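Local coordinates for delta-1-pyrroline-5-carboxylate dehydrogenase, mitochondrial (Mus musculus, PDB 4E3X), which catalyses the NAD-dependent oxidation of L-glutamate gamma-semialdehyde to L-glutamate, the second step in the mitochondrial breakdown of proline, at residues 221-226 with 539-544; 171-176 with 216-221; 65-70 with 244-249; 33-38 with 138-143; 149-154 with 341-346. All coordinates share one frame; numbering follows the deposited sequence.

Contact 1. Residues 221-226 with 539-544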
# COMPACT_ATOMS: atom_id res chain seq x y z
N GLY B 221 -9.17 -12.02 -9.26
CA GLY B 221 -9.44 -12.98 -8.20
C GLY B 221 -8.97 -12.57 -6.82
O GLY B 221 -9.68 -12.77 -5.83
N ALA B 222 -7.77 -12.01 -6.72
CA ALA B 222 -7.25 -11.62 -5.41
C ALA B 222 -8.11 -10.55 -4.72
O ALA B 222 -8.46 -10.72 -3.55
CB ALA B 222 -5.79 -11.23 -5.50
N PRO B 223 -8.50 -9.47 -5.44
CA PRO B 223 -9.40 -8.52 -4.76
C PRO B 223 -10.74 -9.17 -4.39
O PRO B 223 -11.25 -8.90 -3.30
CB PRO B 223 -9.57 -7.40 -5.79
CG PRO B 223 -8.30 -7.48 -6.64
CD PRO B 223 -8.04 -8.96 -6.74
N ALA B 224 -11.30 -10.02 -5.25
CA ALA B 224 -12.56 -10.68 -4.92
C ALA B 224 -12.43 -11.54 -3.66
O ALA B 224 -13.32 -11.56 -2.81
CB ALA B 224 -13.06 -11.50 -6.10
N LEU B 225 -11.32 -12.27 -3.55
CA LEU B 225 -11.05 -13.07 -2.36
C LEU B 225 -11.14 -12.25 -1.08
O LEU B 225 -11.64 -12.73 -0.05
CB LEU B 225 -9.66 -13.70 -2.47
CG LEU B 225 -9.10 -14.40 -1.23
CD1 LEU B 225 -9.86 -15.69 -0.92
CD2 LEU B 225 -7.61 -14.66 -1.46
N MET B 226 -10.70 -11.00 -1.15
CA MET B 226 -10.66 -10.12 0.01
C MET B 226 -11.95 -9.35 0.24
O MET B 226 -11.99 -8.42 1.03
CB MET B 226 -9.47 -9.17 -0.10
CG MET B 226 -8.13 -9.89 -0.24
SD MET B 226 -7.79 -11.11 1.03
CE MET B 226 -7.50 -10.05 2.45
N LEU B 539 -2.93 -7.55 1.11
CA LEU B 539 -3.11 -6.40 1.99
C LEU B 539 -3.49 -5.13 1.24
O LEU B 539 -4.08 -4.21 1.82
CB LEU B 539 -1.87 -6.16 2.86
CG LEU B 539 -1.65 -7.24 3.90
CD1 LEU B 539 -0.25 -7.15 4.49
CD2 LEU B 539 -2.70 -7.13 4.99
N ARG B 540 -3.15 -5.05 -0.05
CA ARG B 540 -3.58 -3.89 -0.82
C ARG B 540 -5.10 -3.87 -1.02
O ARG B 540 -5.67 -2.81 -1.33
CB ARG B 540 -2.90 -3.85 -2.19
CG ARG B 540 -1.38 -3.61 -2.15
CD ARG B 540 -0.97 -2.33 -1.39
NE ARG B 540 -1.32 -1.08 -2.09
CZ ARG B 540 -1.85 0.00 -1.51
NH1 ARG B 540 -2.14 -0.00 -0.21
NH2 ARG B 540 -2.11 1.09 -2.23
N TRP B 541 -5.76 -5.01 -0.84
CA TRP B 541 -7.19 -5.13 -1.17
C TRP B 541 -8.09 -5.23 0.06
O TRP B 541 -9.27 -5.55 -0.06
CB TRP B 541 -7.43 -6.28 -2.17
CG TRP B 541 -6.45 -6.18 -3.29
CD1 TRP B 541 -5.42 -7.04 -3.57
CD2 TRP B 541 -6.34 -5.10 -4.23
NE1 TRP B 541 -4.69 -6.57 -4.64
CE2 TRP B 541 -5.23 -5.39 -5.07
CE3 TRP B 541 -7.07 -3.93 -4.46
CZ2 TRP B 541 -4.84 -4.54 -6.10
CZ3 TRP B 541 -6.68 -3.10 -5.49
CH2 TRP B 541 -5.58 -3.41 -6.30
N THR B 542 -7.53 -4.94 1.22
CA THR B 542 -8.32 -4.85 2.44
C THR B 542 -8.06 -3.50 3.11
O THR B 542 -6.95 -2.95 3.03
CB THR B 542 -8.02 -6.03 3.42
OG1 THR B 542 -8.75 -5.84 4.65
CG2 THR B 542 -6.55 -6.14 3.77
N SER B 543 -9.10 -2.95 3.74
CA SER B 543 -9.01 -1.73 4.51
C SER B 543 -9.43 -2.09 5.94
O SER B 543 -10.62 -2.16 6.24
CB SER B 543 -9.95 -0.67 3.92
OG SER B 543 -9.90 0.54 4.64
N PRO B 544 -8.45 -2.38 6.81
CA PRO B 544 -8.84 -2.97 8.10
C PRO B 544 -9.60 -2.02 9.02
O PRO B 544 -9.40 -0.81 9.00
CB PRO B 544 -7.49 -3.36 8.72
CG PRO B 544 -6.55 -3.50 7.53
CD PRO B 544 -7.00 -2.41 6.60
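W541 keeps CG anti to its carbonyl carbon (chi1 -48°), which lays the indole against P223. M226 sets its own CG the same way (chi1 -57°) and then bends twice, at chi2 and chi3, bringing SD and CE round toward T542. The proline ring and the indole lie side by side and point the same way. CG of P223 sits 3.9 Å from the centroid of the W541 five-membered ring, only 9° off the ring normal, a CH-pi contact made squarely over the face. On the opposite face CB of the adjacent R540 stands 4.0 Å above the plane near the rim, which leaves the indole sandwiched. M226 crosses W541 at about a right angle: its CB lies 3.6 Å from W541 O and 4.1 Å from W541 CB. Farther out, CE of M226 reaches CB of T542 at 4.2 Å.

The contact between these side chains is apolar. N228 ND2 donates to both P223 O and W541 O, so one amide bridges the two backbones, while T542 OG1 is bonded to R198 O. P223 has no N-H to give to the preceding turn, and helix 213-225 is kinked there, three residues before M226 leaves helical geometry.

The contact joins the C-terminal end of this helix, which follows the central strand of the parallel NAD-domain sheet, to the chain entering strand 542-550; the W541 side chain is about 10 Å from that of E314. Helices 121-136 and 155-180 pack on L225 and M226. Strand 542-550 pairs antiparallel with strand 191-199, and within it S543 OG is hydrogen-bonded to N529 of the second subunit.

Contact 2. Residues 171-176 with 216-221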
# COMPACT_ATOMS: atom_id res chain seq x y z
N ARG B 171 -4.55 -21.00 -4.72
CA ARG B 171 -4.31 -21.74 -3.48
C ARG B 171 -3.52 -20.93 -2.45
O ARG B 171 -3.90 -20.87 -1.27
CB ARG B 171 -3.63 -23.09 -3.72
CG ARG B 171 -4.44 -24.07 -4.53
CD ARG B 171 -4.09 -25.50 -4.15
NE ARG B 171 -4.68 -26.49 -5.06
CZ ARG B 171 -4.00 -27.15 -6.00
NH1 ARG B 171 -2.70 -26.92 -6.18
NH2 ARG B 171 -4.62 -28.02 -6.78
N PHE B 172 -2.42 -20.33 -2.88
CA PHE B 172 -1.59 -19.55 -1.96
C PHE B 172 -2.29 -18.30 -1.45
O PHE B 172 -2.21 -17.99 -0.26
CB PHE B 172 -0.24 -19.22 -2.57
CG PHE B 172 0.75 -20.36 -2.51
CD1 PHE B 172 1.65 -20.46 -1.45
CD2 PHE B 172 0.76 -21.33 -3.49
CE1 PHE B 172 2.55 -21.53 -1.38
CE2 PHE B 172 1.66 -22.39 -3.42
CZ PHE B 172 2.56 -22.48 -2.38
N ASN B 173 -2.99 -17.57 -2.32
CA ASN B 173 -3.73 -16.40 -1.83
C ASN B 173 -4.83 -16.81 -0.85
O ASN B 173 -5.07 -16.13 0.14
CB ASN B 173 -4.30 -15.56 -2.97
CG ASN B 173 -3.26 -14.68 -3.61
OD1 ASN B 173 -2.36 -14.17 -2.92
ND2 ASN B 173 -3.37 -14.47 -4.92
N ALA B 174 -5.48 -17.95 -1.09
CA ALA B 174 -6.45 -18.47 -0.13
C ALA B 174 -5.78 -18.73 1.23
O ALA B 174 -6.32 -18.35 2.27
CB ALA B 174 -7.11 -19.73 -0.64
N LYS B 175 -4.62 -19.37 1.22
CA LYS B 175 -3.88 -19.59 2.46
C LYS B 175 -3.53 -18.27 3.14
O LYS B 175 -3.78 -18.09 4.33
CB LYS B 175 -2.60 -20.39 2.20
CG LYS B 175 -1.69 -20.51 3.42
CD LYS B 175 -0.33 -21.09 3.05
CE LYS B 175 0.58 -21.19 4.28
NZ LYS B 175 0.07 -22.18 5.26
N PHE B 176 -2.97 -17.33 2.37
CA PHE B 176 -2.56 -16.05 2.94
C PHE B 176 -3.75 -15.32 3.56
O PHE B 176 -3.65 -14.74 4.64
CB PHE B 176 -1.91 -15.17 1.87
CG PHE B 176 -0.64 -15.74 1.28
CD1 PHE B 176 0.23 -16.50 2.05
CD2 PHE B 176 -0.31 -15.50 -0.05
CE1 PHE B 176 1.40 -17.01 1.49
CE2 PHE B 176 0.85 -16.00 -0.60
CZ PHE B 176 1.70 -16.76 0.16
N GLY B 216 -4.55 -12.51 -15.30
CA GLY B 216 -5.94 -12.09 -15.30
C GLY B 216 -6.71 -12.69 -14.14
O GLY B 216 -7.47 -12.01 -13.44
N GLY B 217 -6.52 -13.99 -13.93
CA GLY B 217 -7.16 -14.67 -12.82
C GLY B 217 -6.80 -14.05 -11.48
O GLY B 217 -7.65 -13.89 -10.61
N ASN B 218 -5.53 -13.69 -11.32
CA ASN B 218 -5.08 -13.08 -10.07
C ASN B 218 -5.54 -11.63 -9.91
O ASN B 218 -5.94 -11.22 -8.83
CB ASN B 218 -3.55 -13.18 -9.94
CG ASN B 218 -3.06 -12.71 -8.60
OD1 ASN B 218 -3.56 -13.15 -7.56
ND2 ASN B 218 -2.11 -11.80 -8.60
N LEU B 219 -5.45 -10.84 -10.97
CA LEU B 219 -5.83 -9.43 -10.88
C LEU B 219 -7.29 -9.24 -10.49
O LEU B 219 -7.62 -8.33 -9.73
CB LEU B 219 -5.56 -8.71 -12.20
CG LEU B 219 -4.10 -8.47 -12.58
CD1 LEU B 219 -4.07 -7.82 -13.94
CD2 LEU B 219 -3.38 -7.59 -11.55
N ALA B 220 -8.16 -10.10 -11.01
CA ALA B 220 -9.57 -10.06 -10.64
C ALA B 220 -9.85 -10.88 -9.39
O ALA B 220 -10.66 -10.51 -8.54
CB ALA B 220 -10.43 -10.55 -11.81
N GLY B 221 -9.17 -12.02 -9.26
CA GLY B 221 -9.44 -12.98 -8.20
C GLY B 221 -8.97 -12.57 -6.82
O GLY B 221 -9.68 -12.77 -5.83
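N173 and N218 meet between two helices whose backbones stay well apart, their CA atoms 9.0 Å from one another. The side chains cross at about a right angle, yet the two amide groups end up nearly parallel, with planes 13° apart. ND2 of N173 comes up to OD1 of N218 at 3.0 Å, and this amide-to-amide approach is the whole of the direct contact. N218 gets there by holding CG anti to its backbone N (chi1 -173°): CB leaves its helix to the flank of the other segment, and the torsion turns the amide inward. N173 points at the partner helix from the start. Its OD1 lies in the plane of the F176 ring, at the ring's edge, so the two ends of this amide serve different neighbours.

Both asparagines are buried. N173 also packs on A222 and L225 farther along helix 213-225, whereas N218 rests against P532 and Y537. On another flank of the same helix, L219 touches S208, an NAD-binding residue, and L219 O accepts a bond from N283 ND2. The N218 side chain is about 8 Å from that of S208 and about 9 Å from that of the proton acceptor E314.

Helix 213-225 follows strand 203-207, the central strand of a parallel sheet ordered 3-2-1-4-5, so helix 155-180 is docked here on the first helix of the Rossmann-type NAD-binding domain characteristic of aldehyde dehydrogenases.

Contact 3. Residues 65-70 with 244-249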
# COMPACT_ATOMS: atom_id res chain seq x y z
N PRO B 65 -19.78 -13.51 -24.55
CA PRO B 65 -20.50 -12.29 -24.19
C PRO B 65 -19.82 -11.55 -23.05
O PRO B 65 -18.93 -12.09 -22.39
CB PRO B 65 -21.84 -12.84 -23.70
CG PRO B 65 -21.43 -14.11 -22.99
CD PRO B 65 -20.33 -14.70 -23.86
N CYS B 66 -20.23 -10.31 -22.82
CA CYS B 66 -19.99 -9.69 -21.53
C CYS B 66 -20.91 -10.39 -20.53
O CYS B 66 -22.00 -10.86 -20.89
CB CYS B 66 -20.31 -8.21 -21.56
SG CYS B 66 -19.19 -7.23 -22.58
N VAL B 67 -20.48 -10.49 -19.27
CA VAL B 67 -21.33 -11.10 -18.25
C VAL B 67 -21.48 -10.13 -17.08
O VAL B 67 -20.50 -9.76 -16.44
CB VAL B 67 -20.79 -12.46 -17.74
CG1 VAL B 67 -21.76 -13.06 -16.73
CG2 VAL B 67 -20.57 -13.42 -18.90
N VAL B 68 -22.72 -9.72 -16.84
CA VAL B 68 -23.05 -8.86 -15.71
C VAL B 68 -24.05 -9.63 -14.86
O VAL B 68 -25.13 -9.99 -15.33
CB VAL B 68 -23.63 -7.52 -16.19
CG1 VAL B 68 -24.09 -6.67 -15.01
CG2 VAL B 68 -22.58 -6.78 -17.02
N GLY B 69 -23.68 -9.92 -13.62
CA GLY B 69 -24.46 -10.85 -12.81
C GLY B 69 -24.41 -12.21 -13.47
O GLY B 69 -23.34 -12.79 -13.65
N ASP B 70 -25.58 -12.73 -13.85
CA ASP B 70 -25.65 -13.97 -14.61
C ASP B 70 -26.12 -13.71 -16.04
O ASP B 70 -26.34 -14.65 -16.80
CB ASP B 70 -26.57 -14.99 -13.92
CG ASP B 70 -25.96 -15.54 -12.65
OD1 ASP B 70 -24.72 -15.72 -12.64
OD2 ASP B 70 -26.69 -15.77 -11.67
N ALA B 244 -12.63 -18.76 -20.10
CA ALA B 244 -12.60 -20.11 -19.53
C ALA B 244 -12.36 -20.05 -18.02
O ALA B 244 -13.04 -20.73 -17.24
CB ALA B 244 -11.54 -20.96 -20.21
N VAL B 245 -11.42 -19.21 -17.60
CA VAL B 245 -11.16 -19.02 -16.18
C VAL B 245 -12.36 -18.39 -15.46
O VAL B 245 -12.74 -18.81 -14.37
CB VAL B 245 -9.90 -18.15 -15.97
CG1 VAL B 245 -9.72 -17.80 -14.49
CG2 VAL B 245 -8.67 -18.87 -16.51
N TYR B 246 -12.98 -17.40 -16.09
CA TYR B 246 -14.17 -16.77 -15.53
C TYR B 246 -15.26 -17.81 -15.28
O TYR B 246 -15.83 -17.87 -14.19
CB TYR B 246 -14.69 -15.64 -16.42
CG TYR B 246 -15.91 -14.99 -15.82
CD1 TYR B 246 -15.79 -14.12 -14.74
CD2 TYR B 246 -17.19 -15.27 -16.31
CE1 TYR B 246 -16.91 -13.55 -14.16
CE2 TYR B 246 -18.31 -14.69 -15.72
CZ TYR B 246 -18.16 -13.83 -14.65
OH TYR B 246 -19.27 -13.26 -14.06
N ARG B 247 -15.54 -18.63 -16.28
CA ARG B 247 -16.58 -19.65 -16.16
C ARG B 247 -16.27 -20.64 -15.04
O ARG B 247 -17.16 -21.04 -14.28
CB ARG B 247 -16.77 -20.40 -17.47
N ILE B 248 -15.00 -21.02 -14.92
CA ILE B 248 -14.59 -21.93 -13.85
C ILE B 248 -14.86 -21.30 -12.48
O ILE B 248 -15.38 -21.96 -11.58
CB ILE B 248 -13.13 -22.38 -14.03
CG1 ILE B 248 -13.03 -23.36 -15.20
CG2 ILE B 248 -12.60 -23.03 -12.76
CD1 ILE B 248 -11.63 -23.59 -15.73
N LEU B 249 -14.55 -20.02 -12.33
CA LEU B 249 -14.81 -19.34 -11.06
C LEU B 249 -16.29 -19.35 -10.70
O LEU B 249 -16.66 -19.60 -9.56
CB LEU B 249 -14.28 -17.90 -11.09
CG LEU B 249 -12.77 -17.75 -10.93
CD1 LEU B 249 -12.36 -16.32 -11.22
CD2 LEU B 249 -12.33 -18.17 -9.53
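V67 and Y246 make the apolar part of this contact. The valine points from strand 62-68 toward helix 239-251, and Y246 points back; the side chains meet at a slant, with V67 against the far end of the tyrosine. CB of V67 is 3.9 Å from CE2 of Y246, and CG1 of V67 is 3.7 Å from Y246 OH. The second branch touches too, CG2 of V67 lying 4.1 Å from CE2 of Y246. A tyrosine CG anti to the backbone N (chi1 -180°) carries the ring out toward the strand, spanning backbones whose nearest CA atoms, those of V67 and Y246, are 9.5 Å apart.

The polar part gathers around Y246 OH, hydrogen-bonded outside the two segments to I259 O and R250 NH1. G69 O, 4.1 Å from Y246 OH, takes a bond from that same NH1, while R250 NH2 forms a salt bridge with OD1 of D70. One arginine, a turn beyond Y246, therefore fastens helix 239-251 to the loop after the strand.

Backbone bonding supplies the third element. V67 pairs with F261 of strand 259-261, an outermost strand of the five-stranded parallel sheet, and this attaches strand 62-68 to the edge of the NAD-binding domain. The F261 ring also meets that of Y246, and the Q260 side chain holds the G69 N-H through OE1.

The chemistry is that of an amphipathic group: the phenol carbons are buried against valine, and the hydroxyl is satisfied in the interior by a carbonyl and a cation. The R250 charge would probably make that hydroxyl a stronger donor to I259 O.

Contact 4. Residues 33-38 with 138-143. Unlike the reference sequence in segment 33-38: A33 (reference Thr).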
# COMPACT_ATOMS: atom_id res chain seq x y z
N ALA B 33 0.58 -26.64 -1.38
CA ALA B 33 1.87 -26.79 -2.01
C ALA B 33 1.76 -26.35 -3.45
O ALA B 33 0.65 -26.29 -4.00
CB ALA B 33 2.34 -28.23 -1.92
N ASN B 34 2.89 -26.05 -4.06
CA ASN B 34 2.88 -25.70 -5.47
C ASN B 34 2.34 -26.82 -6.35
O ASN B 34 2.63 -28.00 -6.13
CB ASN B 34 4.27 -25.29 -5.92
CG ASN B 34 4.71 -23.98 -5.30
OD1 ASN B 34 5.39 -23.98 -4.27
ND2 ASN B 34 4.28 -22.87 -5.88
N GLU B 35 1.54 -26.44 -7.33
CA GLU B 35 1.01 -27.39 -8.30
C GLU B 35 2.16 -27.99 -9.12
O GLU B 35 2.95 -27.26 -9.71
CB GLU B 35 0.03 -26.68 -9.23
CG GLU B 35 -0.57 -27.60 -10.29
CD GLU B 35 -1.60 -28.57 -9.75
OE1 GLU B 35 -2.00 -28.45 -8.57
OE2 GLU B 35 -2.02 -29.47 -10.51
N PRO B 36 2.28 -29.32 -9.12
CA PRO B 36 3.37 -29.92 -9.90
C PRO B 36 3.24 -29.68 -11.40
O PRO B 36 2.15 -29.72 -11.96
CB PRO B 36 3.25 -31.42 -9.58
CG PRO B 36 2.60 -31.47 -8.23
CD PRO B 36 1.62 -30.32 -8.25
N ILE B 37 4.38 -29.43 -12.04
CA ILE B 37 4.44 -29.26 -13.49
C ILE B 37 4.46 -30.63 -14.16
O ILE B 37 5.29 -31.48 -13.82
CB ILE B 37 5.71 -28.48 -13.88
CG1 ILE B 37 5.69 -27.09 -13.26
CG2 ILE B 37 5.82 -28.36 -15.39
CD1 ILE B 37 4.61 -26.24 -13.84
N LEU B 38 3.53 -30.84 -15.09
CA LEU B 38 3.44 -32.13 -15.78
C LEU B 38 4.42 -32.19 -16.94
O LEU B 38 4.85 -31.16 -17.46
CB LEU B 38 2.01 -32.37 -16.27
CG LEU B 38 0.91 -32.23 -15.21
CD1 LEU B 38 -0.45 -32.57 -15.80
CD2 LEU B 38 1.21 -33.09 -14.00
N PRO B 138 -9.89 -31.72 -14.08
CA PRO B 138 -10.74 -31.89 -15.26
C PRO B 138 -10.67 -30.74 -16.27
O PRO B 138 -10.97 -30.98 -17.43
CB PRO B 138 -12.15 -32.00 -14.67
CG PRO B 138 -12.06 -31.32 -13.33
CD PRO B 138 -10.68 -31.67 -12.83
N ARG B 139 -10.28 -29.55 -15.83
CA ARG B 139 -10.27 -28.39 -16.73
C ARG B 139 -8.87 -28.01 -17.20
O ARG B 139 -8.71 -27.03 -17.93
CB ARG B 139 -10.96 -27.18 -16.08
CG ARG B 139 -12.39 -27.47 -15.62
CD ARG B 139 -13.34 -27.71 -16.80
NE ARG B 139 -14.04 -26.49 -17.21
CZ ARG B 139 -15.16 -26.05 -16.65
NH1 ARG B 139 -15.74 -24.94 -17.09
NH2 ARG B 139 -15.72 -26.73 -15.65
N ARG B 140 -7.87 -28.78 -16.80
CA ARG B 140 -6.49 -28.44 -17.14
C ARG B 140 -6.28 -28.38 -18.64
O ARG B 140 -5.72 -27.42 -19.17
CB ARG B 140 -5.49 -29.42 -16.51
CG ARG B 140 -4.09 -28.83 -16.34
CD ARG B 140 -3.05 -29.91 -16.06
NE ARG B 140 -1.80 -29.38 -15.51
CZ ARG B 140 -1.54 -29.29 -14.21
NH1 ARG B 140 -0.37 -28.82 -13.80
NH2 ARG B 140 -2.45 -29.67 -13.32
N ALA B 141 -6.70 -29.43 -19.34
CA ALA B 141 -6.44 -29.51 -20.77
C ALA B 141 -7.13 -28.36 -21.51
O ALA B 141 -6.55 -27.77 -22.43
CB ALA B 141 -6.87 -30.88 -21.33
N GLU B 142 -8.35 -28.03 -21.10
CA GLU B 142 -9.08 -26.92 -21.70
C GLU B 142 -8.34 -25.59 -21.58
O GLU B 142 -8.15 -24.88 -22.57
CB GLU B 142 -10.46 -26.79 -21.04
CG GLU B 142 -11.24 -25.58 -21.54
CD GLU B 142 -12.42 -25.22 -20.65
OE1 GLU B 142 -12.84 -26.05 -19.83
OE2 GLU B 142 -12.93 -24.08 -20.80
N VAL B 143 -7.92 -25.23 -20.37
CA VAL B 143 -7.28 -23.93 -20.20
C VAL B 143 -5.91 -23.88 -20.87
O VAL B 143 -5.50 -22.84 -21.39
CB VAL B 143 -7.23 -23.44 -18.72
CG1 VAL B 143 -8.65 -23.32 -18.16
CG2 VAL B 143 -6.35 -24.34 -17.86
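The two backbones keep their distance, the nearest CA atoms being those of L38 and R140 at 10.7 Å, and the gap is bridged by R140 reaching from the start of helix 140-151 to E35, P36 and L38. Its CG is anti to the backbone N and the chain runs extended to NE, which carries the guanidinium across to segment 33-38. NH2 of R140 donates to OE2 of E35 at 2.8 Å in an almost straight hydrogen bond, 176° at the hydrogen, that is part of a salt bridge. OE2 lies in the guanidinium plane, while NH2 comes to it on the anti side of the carboxylate, 22° out of that plane; the two flat groups are turned 34° apart. Segment 33-38 is an irregular arm before helix 45-55 that runs along helix 155-180; R140 pins it to the helix that precedes 155-180 in the chain. L38 lies over one guanidinium face, its CD1 3.5 Å from R140 NE, while P36 O is 3.2 Å from R140 NH1. Both charges have further partners: E159 OE2 for R140 NH1, S136 OG for E35 OE2. On the other flank R139 NE bridges to E142 OE1.

Contact 5. Residues 149-154 with 341-346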
# COMPACT_ATOMS: atom_id res chain seq x y z
N VAL B 149 -3.77 -21.98 -28.23
CA VAL B 149 -4.37 -21.60 -29.50
C VAL B 149 -4.66 -20.11 -29.57
O VAL B 149 -4.49 -19.49 -30.62
CB VAL B 149 -5.63 -22.44 -29.79
CG1 VAL B 149 -6.39 -21.91 -31.00
CG2 VAL B 149 -5.24 -23.90 -30.00
N GLY B 150 -5.08 -19.53 -28.45
CA GLY B 150 -5.45 -18.12 -28.44
C GLY B 150 -4.30 -17.16 -28.21
O GLY B 150 -4.32 -16.04 -28.71
N GLN B 151 -3.29 -17.59 -27.45
CA GLN B 151 -2.16 -16.71 -27.13
C GLN B 151 -0.84 -17.17 -27.77
O GLN B 151 0.16 -16.48 -27.67
CB GLN B 151 -2.00 -16.55 -25.61
CG GLN B 151 -3.08 -15.70 -24.97
CD GLN B 151 -3.54 -16.28 -23.65
OE1 GLN B 151 -4.47 -17.08 -23.61
NE2 GLN B 151 -2.87 -15.91 -22.57
N GLY B 152 -0.86 -18.33 -28.43
CA GLY B 152 0.31 -18.80 -29.16
C GLY B 152 1.37 -19.48 -28.31
O GLY B 152 2.52 -19.59 -28.74
N LYS B 153 1.01 -19.90 -27.11
CA LYS B 153 1.95 -20.58 -26.22
C LYS B 153 2.24 -22.02 -26.61
O LYS B 153 1.37 -22.72 -27.13
CB LYS B 153 1.46 -20.53 -24.77
CG LYS B 153 1.34 -19.12 -24.22
CD LYS B 153 1.55 -19.03 -22.72
CE LYS B 153 1.65 -17.58 -22.31
NZ LYS B 153 1.94 -17.39 -20.86
N THR B 154 3.46 -22.48 -26.34
CA THR B 154 3.77 -23.89 -26.43
C THR B 154 3.15 -24.63 -25.24
O THR B 154 2.71 -24.02 -24.27
CB THR B 154 5.28 -24.13 -26.40
OG1 THR B 154 5.80 -23.54 -25.21
CG2 THR B 154 5.95 -23.52 -27.63
N PHE B 341 13.98 -16.03 -25.30
CA PHE B 341 13.19 -16.50 -26.44
C PHE B 341 11.94 -17.33 -26.12
O PHE B 341 11.09 -17.47 -26.99
CB PHE B 341 14.08 -17.28 -27.41
CG PHE B 341 15.24 -16.48 -27.96
CD1 PHE B 341 15.07 -15.16 -28.35
CD2 PHE B 341 16.50 -17.05 -28.09
CE1 PHE B 341 16.12 -14.42 -28.85
CE2 PHE B 341 17.56 -16.32 -28.60
CZ PHE B 341 17.37 -15.00 -28.98
N GLU B 342 11.82 -17.86 -24.91
CA GLU B 342 10.59 -18.58 -24.56
C GLU B 342 9.40 -17.64 -24.69
O GLU B 342 9.50 -16.45 -24.35
CB GLU B 342 10.67 -19.19 -23.17
CG GLU B 342 11.54 -20.44 -23.12
CD GLU B 342 11.63 -21.05 -21.73
OE1 GLU B 342 11.72 -20.30 -20.74
OE2 GLU B 342 11.61 -22.30 -21.65
N TYR B 343 8.29 -18.18 -25.19
CA TYR B 343 7.11 -17.38 -25.53
C TYR B 343 7.48 -16.15 -26.37
O TYR B 343 6.88 -15.08 -26.26
CB TYR B 343 6.26 -17.03 -24.28
CG TYR B 343 4.91 -16.44 -24.64
CD1 TYR B 343 4.13 -17.02 -25.65
CD2 TYR B 343 4.41 -15.31 -23.99
CE1 TYR B 343 2.90 -16.48 -26.00
CE2 TYR B 343 3.18 -14.78 -24.34
CZ TYR B 343 2.43 -15.37 -25.34
OH TYR B 343 1.21 -14.84 -25.70
N GLY B 344 8.49 -16.32 -27.23
CA GLY B 344 8.93 -15.25 -28.11
C GLY B 344 9.40 -14.00 -27.39
O GLY B 344 9.28 -12.90 -27.94
N GLY B 345 9.90 -14.15 -26.17
CA GLY B 345 10.36 -13.01 -25.38
C GLY B 345 9.24 -12.10 -24.90
O GLY B 345 9.50 -10.99 -24.44
N GLN B 346 7.99 -12.57 -25.00
CA GLN B 346 6.84 -11.76 -24.62
C GLN B 346 6.53 -11.87 -23.14
O GLN B 346 5.41 -12.19 -22.73
CB GLN B 346 5.63 -12.16 -25.45
CG GLN B 346 5.88 -12.05 -26.94
CD GLN B 346 4.68 -12.51 -27.74
OE1 GLN B 346 3.98 -11.70 -28.35
NE2 GLN B 346 4.42 -13.82 -27.71
O HOH W 1 2.15 -14.99 -29.12
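The loop leading into the nucleophile C348 carries Y343 and Q346, and meets Q151, the last residue of helix 140-151, and K153 just past it. Phi is positive at Y343, G344 and G345, so the chain makes a tight left-handed turn, with Q346 N bonded back to Y343 O. Y343 OH donates to Q151 O at 2.8 Å, the donor tilted 24° from the carbonyl plane. A water also donates to Q151 O and accepts from Q346 NE2, closing a bridge between the segments.

The tyrosine ring is held on both faces. K153, its chain extended beyond CG, passes CE over the centre of the Y343 ring, 3.8 Å from the centroid and 10° off the normal, a CH-pi contact; NZ follows at 4.7 Å in a cation-pi contact. Q346 NE2 lies 3.4 Å above the opposite face and donates to Y343 O at 3.1 Å.

K153 NZ bonds to N211 O and forms a salt bridge with D161, and N211 ND2, on the residue that probably stabilises the transition state, is held by Q346 O, consistent with a second shell around N211. Q151 NE2 reaches F210 O and T213 OG1.

The contact joins the loop between helix 329-341 and strand 351-357 to the turn from helix 140-151 to helix 155-180, where T154 is the N-cap and packs on Y561 of the second subunit.

Overall arrangement
Contacts 1 and 2 are neighbours on helix 213-225, centres 10 Å apart and sharing G221. Contact 2 is joined to contact 4 by a salt bridge, R171 NH1 to E35 OE1 at 2.9 Å, and contact 4 packs on contact 3 where I248 meets R139 and V143. Contacts 4 and 5 stand near the two ends of helix 140-151. Contact 5 comes closest to the chemistry, the Y343 side chain being about 4 Å from that of N211; the side chains of W541 and N218 are about 10 and 9 Å from that of E314. Those of K153 (contact 5) and N218 (contact 2) are about 8 and 9 Å from bound proline. Contacts 1 and 5, centres 31 Å apart, both touch the second subunit.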